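Local coordinates for protein probable L,D-transpeptidase 3 (Mycobacterium tuberculosis, PDB 6D4K) that is probably an L,D-transpeptidase of the mycobacterial cell wall that is covalently modified by faropenem and may anchor proteins to peptidoglycan, at residues 24-29 with 63-68; 77-82 with 87-92; 174-179 with 245-250; 208-211 with 216-219. All coordinates share one frame; numbering follows the deposited sequence. Where two conformers were deposited one is given.

Contact 1. Residues 24-29 with 63-68; sequences YGFAVA and ERAVEV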
loop_
_atom_site.group_PDB
_atom_site.type_symbol
_atom_site.label_atom_id
_atom_site.label_comp_id
_atom_site.label_asym_id
_atom_site.label_seq_id
_atom_site.Cartn_x
_atom_site.Cartn_y
_atom_site.Cartn_z
ATOM N N TYR A 24 3.615 31.086 15.126
ATOM C CA TYR A 24 3.910 30.261 13.958
ATOM C C TYR A 24 4.228 28.816 14.342
ATOM O O TYR A 24 4.998 28.132 13.661
ATOM C CB TYR A 24 5.041 30.879 13.122
ATOM C CG TYR A 24 6.308 31.207 13.890
ATOM C CD1 TYR A 24 7.290 30.246 14.102
ATOM C CD2 TYR A 24 6.530 32.487 14.389
ATOM C CE1 TYR A 24 8.454 30.546 14.797
ATOM C CE2 TYR A 24 7.692 32.795 15.085
ATOM C CZ TYR A 24 8.650 31.820 15.285
ATOM O OH TYR A 24 9.810 32.116 15.974
ATOM N N GLY A 25 3.617 28.357 15.436
ATOM C CA GLY A 25 3.826 26.987 15.873
ATOM C C GLY A 25 3.246 25.959 14.924
ATOM O O GLY A 25 3.719 24.818 14.874
ATOM N N PHE A 26 2.219 26.336 14.161
ATOM C CA PHE A 26 1.623 25.437 13.185
ATOM C C PHE A 26 2.087 25.725 11.763
ATOM O O PHE A 26 1.417 25.321 10.809
ATOM C CB PHE A 26 0.095 25.450 13.276
ATOM C CG PHE A 26 -0.443 25.220 14.667
ATOM C CD1 PHE A 26 0.193 24.355 15.546
ATOM C CD2 PHE A 26 -1.607 25.851 15.079
ATOM C CE1 PHE A 26 -0.313 24.142 16.830
ATOM C CE2 PHE A 26 -2.119 25.641 16.356
ATOM C CZ PHE A 26 -1.474 24.784 17.230
ATOM N N ALA A 27 3.230 26.401 11.605
ATOM C CA ALA A 27 3.778 26.673 10.281
ATOM C C ALA A 27 4.016 25.373 9.523
ATOM O O ALA A 27 4.666 24.452 10.028
ATOM C CB ALA A 27 5.099 27.431 10.419
ATOM N N VAL A 28 3.509 25.313 8.297
ATOM C CA VAL A 28 3.621 24.129 7.451
ATOM C C VAL A 28 4.843 24.257 6.549
ATOM O O VAL A 28 4.957 25.202 5.758
ATOM C CB VAL A 28 2.351 23.941 6.614
ATOM C CG1 VAL A 28 2.555 22.828 5.589
ATOM C CG2 VAL A 28 1.178 23.630 7.513
ATOM N N ALA A 29 5.750 23.286 6.650
ATOM C CA ALA A 29 6.919 23.295 5.784
ATOM C C ALA A 29 6.550 22.825 4.386
ATOM O O ALA A 29 6.953 23.439 3.388
ATOM C CB ALA A 29 8.016 22.411 6.382
ATOM N N GLU A 63 -4.751 20.699 13.533
ATOM C CA GLU A 63 -5.586 20.088 12.496
ATOM C C GLU A 63 -6.520 21.109 11.855
ATOM O O GLU A 63 -6.734 21.092 10.637
ATOM C CB GLU A 63 -6.401 18.948 13.100
ATOM C CG GLU A 63 -5.540 17.730 13.374
ATOM C CD GLU A 63 -6.201 16.711 14.267
ATOM O OE1 GLU A 63 -7.426 16.808 14.488
ATOM O OE2 GLU A 63 -5.471 15.826 14.769
ATOM N N ARG A 64 -7.061 22.021 12.653
ATOM C CA ARG A 64 -7.922 23.056 12.093
ATOM C C ARG A 64 -7.120 24.024 11.232
ATOM O O ARG A 64 -7.588 24.462 10.173
ATOM C CB ARG A 64 -8.675 23.779 13.213
ATOM C CG ARG A 64 -9.680 22.888 13.944
ATOM C CD ARG A 64 -10.665 23.668 14.792
ATOM N NE ARG A 64 -10.002 24.487 15.803
ATOM C CZ ARG A 64 -9.683 24.072 17.027
ATOM N NH1 ARG A 64 -9.969 22.840 17.418
ATOM N NH2 ARG A 64 -9.073 24.903 17.868
ATOM N N ALA A 65 -5.880 24.319 11.644
ATOM C CA ALA A 65 -5.054 25.236 10.873
ATOM C C ALA A 65 -4.684 24.649 9.518
ATOM O O ALA A 65 -4.452 25.404 8.568
ATOM C CB ALA A 65 -3.801 25.608 11.664
ATOM N N VAL A 66 -4.649 23.320 9.399
ATOM C CA VAL A 66 -4.244 22.667 8.158
ATOM C C VAL A 66 -5.437 21.957 7.523
ATOM O O VAL A 66 -5.284 20.977 6.792
ATOM C CB VAL A 66 -3.032 21.733 8.367
ATOM C CG1 VAL A 66 -1.865 22.522 8.966
ATOM C CG2 VAL A 66 -3.394 20.523 9.250
ATOM N N GLU A 67 -6.635 22.464 7.796
ATOM C CA GLU A 67 -7.879 21.952 7.238
ATOM C C GLU A 67 -7.727 21.614 5.759
ATOM O O GLU A 67 -7.286 22.449 4.960
ATOM C CB GLU A 67 -8.947 23.037 7.412
ATOM C CG GLU A 67 -10.343 22.636 6.962
ATOM C CD GLU A 67 -11.330 23.797 6.982
ATOM O OE1 GLU A 67 -10.914 24.938 7.281
ATOM O OE2 GLU A 67 -12.523 23.561 6.703
ATOM N N VAL A 68 -8.055 20.380 5.389
ATOM C CA VAL A 68 -7.889 19.928 4.011
ATOM C C VAL A 68 -9.186 20.161 3.241
ATOM O O VAL A 68 -10.242 19.623 3.598
ATOM C CB VAL A 68 -7.474 18.453 3.950
ATOM C CG1 VAL A 68 -7.383 17.993 2.492
ATOM C CG2 VAL A 68 -6.156 18.252 4.704
#

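Contact 2. Residues 77-82 with 87-92; sequences KFEWLD and QWVPDR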
loop_
_atom_site.group_PDB
_atom_site.type_symbol
_atom_site.label_atom_id
_atom_site.label_comp_id
_atom_site.label_asym_id
_atom_site.label_seq_id
_atom_site.Cartn_x
_atom_site.Cartn_y
_atom_site.Cartn_z
ATOM N N LYS A 77 -9.746 11.709 7.630
ATOM C CA LYS A 77 -9.393 11.653 9.042
ATOM C C LYS A 77 -7.900 11.910 9.214
ATOM O O LYS A 77 -7.089 11.388 8.451
ATOM C CB LYS A 77 -9.738 10.281 9.634
ATOM C CG LYS A 77 -11.231 9.987 9.705
ATOM C CD LYS A 77 -11.496 8.508 9.954
ATOM C CE LYS A 77 -12.986 8.235 10.095
ATOM N NZ LYS A 77 -13.671 8.444 8.798
ATOM N N PHE A 78 -7.544 12.678 10.240
ATOM C CA PHE A 78 -6.147 12.964 10.533
ATOM C C PHE A 78 -5.525 11.862 11.383
ATOM O O PHE A 78 -6.138 11.369 12.336
ATOM C CB PHE A 78 -6.012 14.290 11.287
ATOM C CG PHE A 78 -6.181 15.511 10.422
ATOM C CD1 PHE A 78 -5.208 15.871 9.496
ATOM C CD2 PHE A 78 -7.309 16.316 10.547
ATOM C CE1 PHE A 78 -5.355 17.014 8.723
ATOM C CE2 PHE A 78 -7.466 17.450 9.766
ATOM C CZ PHE A 78 -6.486 17.807 8.857
ATOM N N GLU A 79 -4.295 11.484 11.027
ATOM C CA GLU A 79 -3.482 10.562 11.814
ATOM C C GLU A 79 -2.099 11.172 11.963
ATOM O O GLU A 79 -1.477 11.548 10.967
ATOM C CB GLU A 79 -3.326 9.213 11.103
ATOM C CG GLU A 79 -4.608 8.511 10.723
ATOM C CD GLU A 79 -4.338 7.207 9.994
ATOM O OE1 GLU A 79 -3.203 7.024 9.492
ATOM O OE2 GLU A 79 -5.259 6.362 9.934
ATOM N N TRP A 80 -1.612 11.269 13.193
ATOM C CA TRP A 80 -0.293 11.833 13.439
ATOM C C TRP A 80 0.767 10.749 13.269
ATOM O O TRP A 80 0.730 9.722 13.953
ATOM C CB TRP A 80 -0.241 12.494 14.822
ATOM C CG TRP A 80 -1.026 13.769 14.808
ATOM C CD1 TRP A 80 -2.374 13.895 14.918
ATOM C CD2 TRP A 80 -0.507 15.088 14.607
ATOM N NE1 TRP A 80 -2.737 15.219 14.811
ATOM C CE2 TRP A 80 -1.607 15.974 14.624
ATOM C CE3 TRP A 80 0.783 15.604 14.412
ATOM C CZ2 TRP A 80 -1.465 17.352 14.450
ATOM C CZ3 TRP A 80 0.937 16.971 14.271
ATOM C CH2 TRP A 80 -0.189 17.834 14.263
ATOM N N LEU A 81 1.690 10.970 12.329
ATOM C CA LEU A 81 2.782 10.030 12.084
ATOM C C LEU A 81 4.016 10.328 12.925
ATOM O O LEU A 81 4.794 9.413 13.223
ATOM C CB LEU A 81 3.164 10.041 10.600
ATOM C CG LEU A 81 2.024 9.788 9.613
ATOM C CD1 LEU A 81 2.524 9.688 8.179
ATOM C CD2 LEU A 81 1.263 8.539 10.009
ATOM N N ASP A 82 4.208 11.589 13.295
ATOM C CA ASP A 82 5.302 12.052 14.137
ATOM C C ASP A 82 4.822 13.358 14.755
ATOM O O ASP A 82 3.746 13.854 14.413
ATOM C CB ASP A 82 6.576 12.264 13.307
ATOM C CG ASP A 82 7.864 12.007 14.093
ATOM O OD1 ASP A 82 7.871 12.122 15.342
ATOM O OD2 ASP A 82 8.884 11.694 13.441
ATOM N N GLN A 87 -0.990 13.158 8.690
ATOM C CA GLN A 87 -1.537 12.806 7.393
ATOM C C GLN A 87 -3.051 12.781 7.459
ATOM O O GLN A 87 -3.637 12.433 8.490
ATOM C CB GLN A 87 -1.007 11.476 6.862
ATOM C CG GLN A 87 -1.577 10.227 7.458
ATOM C CD GLN A 87 -1.069 9.011 6.741
ATOM O OE1 GLN A 87 -0.296 9.126 5.790
ATOM N NE2 GLN A 87 -1.468 7.835 7.204
ATOM N N TRP A 88 -3.670 13.171 6.360
ATOM C CA TRP A 88 -5.121 13.200 6.241
ATOM C C TRP A 88 -5.481 12.083 5.274
ATOM O O TRP A 88 -5.093 12.118 4.102
ATOM C CB TRP A 88 -5.531 14.571 5.732
ATOM C CG TRP A 88 -6.994 14.833 5.647
ATOM C CD1 TRP A 88 -7.814 15.307 6.643
ATOM C CD2 TRP A 88 -7.812 14.712 4.481
ATOM N NE1 TRP A 88 -9.099 15.476 6.159
ATOM C CE2 TRP A 88 -9.121 15.104 4.839
ATOM C CE3 TRP A 88 -7.570 14.286 3.172
ATOM C CZ2 TRP A 88 -10.166 15.112 3.922
ATOM C CZ3 TRP A 88 -8.617 14.280 2.270
ATOM C CH2 TRP A 88 -9.904 14.691 2.651
ATOM N N VAL A 89 -6.185 11.081 5.780
ATOM C CA VAL A 89 -6.510 9.869 5.035
ATOM C C VAL A 89 -7.906 10.045 4.456
ATOM O O VAL A 89 -8.875 10.143 5.228
ATOM C CB VAL A 89 -6.454 8.645 5.961
ATOM C CG1 VAL A 89 -6.882 7.379 5.223
ATOM C CG2 VAL A 89 -5.051 8.517 6.576
ATOM N N PRO A 90 -8.072 10.087 3.132
ATOM C CA PRO A 90 -9.420 10.235 2.567
ATOM C C PRO A 90 -10.289 9.032 2.888
ATOM O O PRO A 90 -9.826 7.890 2.881
ATOM C CB PRO A 90 -9.170 10.358 1.061
ATOM C CG PRO A 90 -7.834 9.685 0.840
ATOM C CD PRO A 90 -7.032 9.973 2.094
ATOM N N ASP A 91 -11.571 9.297 3.140
ATOM C CA ASP A 91 -12.491 8.215 3.454
ATOM C C ASP A 91 -12.868 7.397 2.221
ATOM O O ASP A 91 -13.373 6.272 2.358
ATOM C CB ASP A 91 -13.778 8.803 4.015
ATOM C CG ASP A 91 -13.635 9.356 5.420
ATOM O OD1 ASP A 91 -12.752 8.914 6.184
ATOM O OD2 ASP A 91 -14.478 10.215 5.778
ATOM N N ARG A 92 -12.668 7.950 1.030
ATOM C CA ARG A 92 -13.018 7.321 -0.234
ATOM C C ARG A 92 -11.826 7.476 -1.161
ATOM O O ARG A 92 -10.892 8.217 -0.858
ATOM C CB ARG A 92 -14.268 7.986 -0.857
ATOM C CG ARG A 92 -15.349 8.412 0.144
ATOM C CD ARG A 92 -16.535 9.018 -0.567
ATOM N NE ARG A 92 -16.150 10.101 -1.468
ATOM C CZ ARG A 92 -16.244 11.398 -1.191
ATOM N NH1 ARG A 92 -16.727 11.811 -0.023
ATOM N NH2 ARG A 92 -15.869 12.289 -2.103
HETATM O O HOH W 1 -14.256 11.688 8.040
#

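Contact 3. Residues 174-179 with 245-250; sequences YTVLSK and EWYYNA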
loop_
_atom_site.group_PDB
_atom_site.type_symbol
_atom_site.label_atom_id
_atom_site.label_comp_id
_atom_site.label_asym_id
_atom_site.label_seq_id
_atom_site.Cartn_x
_atom_site.Cartn_y
_atom_site.Cartn_z
ATOM N N TYR A 174 -5.348 -0.441 3.198
ATOM C CA TYR A 174 -3.974 0.040 3.148
ATOM C C TYR A 174 -3.748 0.830 1.869
ATOM O O TYR A 174 -4.568 0.810 0.951
ATOM C CB TYR A 174 -3.000 -1.141 3.194
ATOM C CG TYR A 174 -3.200 -2.046 4.380
ATOM C CD1 TYR A 174 -2.708 -1.698 5.630
ATOM C CD2 TYR A 174 -3.892 -3.247 4.259
ATOM C CE1 TYR A 174 -2.893 -2.523 6.724
ATOM C CE2 TYR A 174 -4.079 -4.077 5.348
ATOM C CZ TYR A 174 -3.577 -3.712 6.577
ATOM O OH TYR A 174 -3.760 -4.533 7.665
ATOM N N THR A 175 -2.616 1.527 1.806
ATOM C CA THR A 175 -2.214 2.175 0.572
ATOM C C THR A 175 -0.760 1.834 0.299
ATOM O O THR A 175 0.023 1.564 1.218
ATOM C CB THR A 175 -2.408 3.705 0.596
ATOM O OG1 THR A 175 -1.477 4.294 1.508
ATOM C CG2 THR A 175 -3.848 4.085 0.997
ATOM N N VAL A 176 -0.396 1.843 -0.976
ATOM C CA VAL A 176 0.995 1.601 -1.346
ATOM C C VAL A 176 1.859 2.763 -0.872
ATOM O O VAL A 176 1.660 3.914 -1.280
ATOM C CB VAL A 176 1.138 1.389 -2.855
ATOM C CG1 VAL A 176 2.624 1.292 -3.246
ATOM C CG2 VAL A 176 0.376 0.152 -3.291
ATOM N N LEU A 177 2.823 2.464 -0.000
ATOM C CA LEU A 177 3.740 3.461 0.544
ATOM C C LEU A 177 5.016 3.601 -0.270
ATOM O O LEU A 177 5.597 4.687 -0.306
ATOM C CB LEU A 177 4.129 3.108 1.979
ATOM C CG LEU A 177 2.973 2.994 2.971
ATOM C CD1 LEU A 177 3.466 2.554 4.339
ATOM C CD2 LEU A 177 2.200 4.303 3.078
ATOM N N SER A 178 5.483 2.520 -0.891
ATOM C CA SER A 178 6.702 2.563 -1.683
ATOM C C SER A 178 6.761 1.312 -2.548
ATOM O O SER A 178 6.038 0.335 -2.310
ATOM C CB SER A 178 7.947 2.651 -0.790
ATOM O OG SER A 178 8.140 1.462 -0.039
ATOM N N LYS A 179 7.642 1.363 -3.548
ATOM C CA LYS A 179 7.933 0.277 -4.481
ATOM C C LYS A 179 9.447 0.174 -4.569
ATOM O O LYS A 179 10.122 1.188 -4.772
ATOM C CB LYS A 179 7.381 0.571 -5.907
ATOM C CG LYS A 179 5.912 0.271 -6.147
ATOM C CD LYS A 179 5.406 1.035 -7.353
ATOM C CE LYS A 179 6.176 0.745 -8.635
ATOM N NZ LYS A 179 5.300 1.034 -9.805
ATOM N N GLU A 245 5.514 -9.011 -10.663
ATOM C CA GLU A 245 6.099 -8.060 -11.601
ATOM C C GLU A 245 5.024 -7.221 -12.273
ATOM O O GLU A 245 5.149 -5.994 -12.374
ATOM C CB GLU A 245 6.935 -8.799 -12.647
ATOM C CG GLU A 245 7.400 -7.922 -13.794
ATOM C CD GLU A 245 8.090 -8.711 -14.883
ATOM O OE1 GLU A 245 8.927 -8.123 -15.593
ATOM O OE2 GLU A 245 7.795 -9.918 -15.030
ATOM N N TRP A 246 3.946 -7.872 -12.716
ATOM C CA TRP A 246 2.858 -7.183 -13.398
ATOM C C TRP A 246 2.157 -6.206 -12.461
ATOM O O TRP A 246 1.933 -5.045 -12.817
ATOM C CB TRP A 246 1.878 -8.223 -13.945
ATOM C CG TRP A 246 0.861 -7.658 -14.844
ATOM C CD1 TRP A 246 0.940 -7.538 -16.202
ATOM C CD2 TRP A 246 -0.398 -7.114 -14.463
ATOM N NE1 TRP A 246 -0.200 -6.964 -16.688
ATOM C CE2 TRP A 246 -1.037 -6.685 -15.641
ATOM C CE3 TRP A 246 -1.055 -6.955 -13.240
ATOM C CZ2 TRP A 246 -2.300 -6.096 -15.632
ATOM C CZ3 TRP A 246 -2.305 -6.368 -13.231
ATOM C CH2 TRP A 246 -2.913 -5.947 -14.419
ATOM N N TYR A 247 1.834 -6.645 -11.245
ATOM C CA TYR A 247 1.203 -5.746 -10.279
ATOM C C TYR A 247 2.119 -4.574 -9.924
ATOM O O TYR A 247 1.685 -3.421 -9.878
ATOM C CB TYR A 247 0.823 -6.524 -9.019
ATOM C CG TYR A 247 0.315 -5.630 -7.926
ATOM C CD1 TYR A 247 0.988 -5.532 -6.714
ATOM C CD2 TYR A 247 -0.855 -4.899 -8.093
ATOM C CE1 TYR A 247 0.518 -4.722 -5.696
ATOM C CE2 TYR A 247 -1.331 -4.080 -7.082
ATOM C CZ TYR A 247 -0.644 -4.002 -5.881
ATOM O OH TYR A 247 -1.112 -3.178 -4.874
ATOM N N TYR A 248 3.388 -4.867 -9.632
ATOM C CA TYR A 248 4.373 -3.830 -9.326
ATOM C C TYR A 248 4.427 -2.787 -10.439
ATOM O O TYR A 248 4.418 -1.582 -10.184
ATOM C CB TYR A 248 5.740 -4.487 -9.147
ATOM C CG TYR A 248 6.888 -3.557 -8.833
ATOM C CD1 TYR A 248 7.560 -2.858 -9.841
ATOM C CD2 TYR A 248 7.358 -3.430 -7.527
ATOM C CE1 TYR A 248 8.640 -2.033 -9.553
ATOM C CE2 TYR A 248 8.438 -2.616 -7.232
ATOM C CZ TYR A 248 9.066 -1.911 -8.243
ATOM O OH TYR A 248 10.142 -1.103 -7.944
ATOM N N ASN A 249 4.490 -3.243 -11.686
ATOM C CA ASN A 249 4.591 -2.312 -12.803
ATOM C C ASN A 249 3.310 -1.514 -13.006
ATOM O O ASN A 249 3.369 -0.406 -13.553
ATOM C CB ASN A 249 4.971 -3.058 -14.086
ATOM C CG ASN A 249 6.417 -3.522 -14.092
ATOM O OD1 ASN A 249 7.276 -2.966 -13.400
ATOM N ND2 ASN A 249 6.700 -4.528 -14.906
ATOM N N ALA A 250 2.159 -2.053 -12.584
ATOM C CA ALA A 250 0.888 -1.363 -12.770
ATOM C C ALA A 250 0.584 -0.360 -11.664
ATOM O O ALA A 250 -0.053 0.664 -11.931
ATOM C CB ALA A 250 -0.238 -2.387 -12.854
#

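Contact 4. Residues 208-211 with 216-219; sequences VRIT and YVHS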
loop_
_atom_site.group_PDB
_atom_site.type_symbol
_atom_site.label_atom_id
_atom_site.label_comp_id
_atom_site.label_asym_id
_atom_site.label_seq_id
_atom_site.Cartn_x
_atom_site.Cartn_y
_atom_site.Cartn_z
ATOM N N VAL A 208 6.221 -4.219 -2.891
ATOM C CA VAL A 208 5.254 -3.130 -2.786
ATOM C C VAL A 208 4.921 -2.997 -1.303
ATOM O O VAL A 208 4.236 -3.854 -0.738
ATOM C CB VAL A 208 3.992 -3.425 -3.616
ATOM C CG1 VAL A 208 3.017 -2.271 -3.534
ATOM C CG2 VAL A 208 4.354 -3.740 -5.066
ATOM N N ARG A 209 5.432 -1.947 -0.653
ATOM C CA ARG A 209 5.243 -1.788 0.786
ATOM C C ARG A 209 3.871 -1.174 1.055
ATOM O O ARG A 209 3.495 -0.174 0.433
ATOM C CB ARG A 209 6.315 -0.870 1.361
ATOM C CG ARG A 209 6.163 -0.660 2.855
ATOM C CD ARG A 209 6.988 0.520 3.349
ATOM N NE ARG A 209 8.417 0.281 3.216
ATOM C CZ ARG A 209 9.199 -0.135 4.208
ATOM N NH1 ARG A 209 8.691 -0.362 5.412
ATOM N NH2 ARG A 209 10.494 -0.323 3.993
ATOM N N ILE A 210 3.121 -1.760 1.987
ATOM C CA ILE A 210 1.784 -1.272 2.310
ATOM C C ILE A 210 1.610 -0.872 3.770
ATOM O O ILE A 210 0.561 -0.313 4.119
ATOM C CB ILE A 210 0.661 -2.239 1.864
ATOM C CG1 ILE A 210 0.775 -3.584 2.585
ATOM C CG2 ILE A 210 0.680 -2.430 0.360
ATOM C CD1 ILE A 210 -0.360 -4.546 2.266
ATOM N N THR A 211 2.582 -1.130 4.642
ATOM C CA THR A 211 2.541 -0.568 5.983
ATOM C C THR A 211 3.932 -0.110 6.384
ATOM O O THR A 211 4.938 -0.624 5.892
ATOM C CB THR A 211 2.020 -1.545 7.056
ATOM O OG1 THR A 211 3.010 -2.545 7.334
ATOM C CG2 THR A 211 0.691 -2.203 6.649
ATOM N N TYR A 216 4.295 -6.188 3.003
ATOM C CA TYR A 216 4.504 -6.022 1.569
ATOM C C TYR A 216 3.609 -6.963 0.776
ATOM O O TYR A 216 3.227 -8.036 1.254
ATOM C CB TYR A 216 5.943 -6.370 1.159
ATOM C CG TYR A 216 7.004 -5.418 1.647
ATOM C CD1 TYR A 216 7.511 -5.506 2.944
ATOM C CD2 TYR A 216 7.546 -4.465 0.799
ATOM C CE1 TYR A 216 8.500 -4.639 3.386
ATOM C CE2 TYR A 216 8.535 -3.601 1.229
ATOM C CZ TYR A 216 9.010 -3.689 2.521
ATOM O OH TYR A 216 9.994 -2.817 2.945
ATOM N N VAL A 217 3.278 -6.539 -0.445
ATOM C CA VAL A 217 2.953 -7.449 -1.539
ATOM C C VAL A 217 4.249 -7.682 -2.297
ATOM O O VAL A 217 4.941 -6.722 -2.654
ATOM C CB VAL A 217 1.897 -6.834 -2.477
ATOM C CG1 VAL A 217 1.550 -7.814 -3.582
ATOM C CG2 VAL A 217 0.644 -6.422 -1.714
ATOM N N HIS A 218 4.606 -8.941 -2.532
ATOM C CA HIS A 218 5.921 -9.161 -3.116
ATOM C C HIS A 218 5.998 -10.508 -3.816
ATOM O O HIS A 218 5.147 -11.384 -3.641
ATOM C CB HIS A 218 7.020 -9.024 -2.058
ATOM C CG HIS A 218 7.028 -10.125 -1.047
ATOM N ND1 HIS A 218 7.784 -11.267 -1.202
ATOM C CD2 HIS A 218 6.376 -10.262 0.131
ATOM C CE1 HIS A 218 7.598 -12.060 -0.162
ATOM N NE2 HIS A 218 6.750 -11.473 0.663
ATOM N N SER A 219 7.049 -10.651 -4.621
ATOM C CA SER A 219 7.347 -11.915 -5.280
ATOM C C SER A 219 7.931 -12.891 -4.273
ATOM O O SER A 219 8.812 -12.539 -3.482
ATOM C CB SER A 219 8.370 -11.699 -6.391
ATOM O OG SER A 219 9.442 -10.888 -5.937
#

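Contact 1. Residues 24-29 with 63-68
Two small apolar touches, Phe26 on Ala65 and Val28 on Val66, join the N-terminal edge of the bacterial Ig-like domain to the end of its short helix 59-65. The domain is a beta-sandwich module, and strand 28-32, on which Val28 lies, is an outermost strand of its four-stranded antiparallel sheet. No hydrogen bond crosses between residues 24-29 and 63-68, and the surface buried between them is only 125 Å². A type I beta turn from Tyr24 to Ala27, closed by Ala27 N on Tyr24 O at 3.2 Å, leads the chain into the strand and sets Phe26 against the helix. The Phe26 ring approaches Ala65 obliquely, its CD2 standing 4.1 Å from Ala65 CB, and it also packs on the helix alanines Ala61 and Ala62 and on Ile53 of a loop. Val66, the first residue to leave the helical conformation, turns its side chain inward, where it also meets Val47, Phe49 and Phe78. It thereby ties the helix end to the sheet beneath, and Val28 shares Val47 as a neighbour. Each valine uses the methyl that lies anti to its own carbonyl carbon (in Val66 this is CG1, chi1 -57°), and these branches converge as the two side chains cross at a slant, with Val28 CG2 3.5 Å from Val66 CG1.

Contact 2. Residues 77-82 with 87-92
Phe78 and Trp88 form a T-shaped pair on one face of the antiparallel hairpin 76-80/85-90. The edge of the indole points at the phenyl face, with the planes at 65° and Trp88 CD1 lying over the centre of the Phe78 ring, 3.6 Å from Phe78 CZ. They are a non-hydrogen-bonded pair, flanked by the hydrogen-bonded pairs Lys77-Val89 and Glu79-Gln87, whose side chains occupy the other face. There Glu79 and Gln87 run side by side in the same direction. Gln87 NE2 donates to Glu79 OE1 at 3.0 Å, with the acceptor in the amide plane, although the carboxylate is met from above its own plane. Leu81 lies across the same amide at about a right angle, and Val89 CG2 rests 3.7 Å from Glu79 CD. The extended lysine chain crosses Asp91 nearly perpendicularly; a single bend at its end (chi4 68°) brings Lys77 NZ to 2.8 Å from Asp91 OD1 in a salt bridge, 37° above the carboxylate plane. Asp91 OD2 bonds to Thr75 OG1 and to a water. The aspartate is thus held through both oxygens, and the lysine charge probably favours its ionised form, while a neutral amide supports the Glu79 carboxylate at this exposed surface.

Contact 3. Residues 174-179 with 245-250
Lys179 NZ is gripped by two carbonyl oxygens at the C-terminal end of helix 241-250, Tyr248 O at 2.8 Å and Val251 O just beyond the helix. The contact belongs to the YkuD-type catalytic domain of L,D-transpeptidases, where the helix packs against the mixed beta-sheet that includes strand 172-180. The ammonium approaches Tyr248 O almost in line with the C=O bond. The C-terminal end of a helix is the negative end of its dipole, which probably favours the ammonium here. Lys179 CB touches the rim of the neighbouring ring at Tyr248 CE2 (3.6 Å), and the aliphatic chain then passes over the face as far as CE. A bend at chi3 (57°) turns the chain across the ring, bringing Lys179 CE into a CH-pi contact 3.9 Å from the centroid of the Tyr248 ring. Lys179 NZ, 4.8 Å from the centroid of the Tyr248 ring, adds a cation-pi interaction. The ring is directed here by chi1 180°, which places CG opposite the backbone N, and it also makes an edge-to-face pair with Tyr206. One lysine therefore binds both the backbone and the aromatic side chain of Tyr248, whose side chain lies about 8 Å from that of His218, the predicted proton donor/acceptor. Deeper in, Tyr247 packs on Val208 and Val257 and makes an edge-to-face contact with Phe128. Its side chain and that of Val176 run antiparallel past one another, with Tyr247 OH 4.0 Å from Val176 CG2.

Contact 4. Residues 208-211 with 216-219
Arg209 packs closely on Tyr216 across one face of this beta hairpin, whereas Val208, Ile210 and Val217 on the other are buried but touch more loosely. Arg209 CB sits 3.5 Å from Tyr216 CE2, and Arg209 CG lies over one face of the ring, toward its rim. Bending at chi3 (-66°) then carries the guanidinium over the phenol end, its plane 55° from the ring. Tyr216 OH lies above the guanidinium, where the angle is too poor for a hydrogen bond; Arg209 NE instead makes a weak one to Ser178 OG. Tyr216 is buried, Arg209 partly exposed. On the valine face, Val208 CB and Val217 CB are 4.2 Å apart and Ile210 CG2 is 4.5 Å from Val217 CG2; closeness comes from the backbone, Val208 N donating to Val217 O at 2.8 Å and Val217 N to Val208 O at 2.9 Å. Tyr216 and His218 both touch Cys236, the predicted nucleophile, which binds faropenem's acetyl group covalently, and His218 ND1 donates to Ser219 O, probably helping to orient its imidazole. Strand 172-180 borders the hairpin on one side and strand 237-239 on the other, while Tyr247 of helix 241-250 packs against both valines.

Contacts 1 and 2 lie in the Ig-like domain and contacts 3 and 4 in the catalytic domain. Contacts 1 and 2 come first along the chain, in series, and are followed by contact 3, which encloses contact 4. The centres of contacts 1 and 2 are about 14 Å apart; both reach one antiparallel sheet and are joined by a probable hydrogen bond from Trp80 to Glu63. Those of contacts 3 and 4 are about 7 Å apart. Backbone bonds of Leu177 and Ser178 with Arg209 join strands 172-180 and 207-209, so the strand under the helix probably helps position the His218 hairpin. Contacts 2 and 3, with nearest atoms about 6 Å apart, approach each other across the two domains without touching.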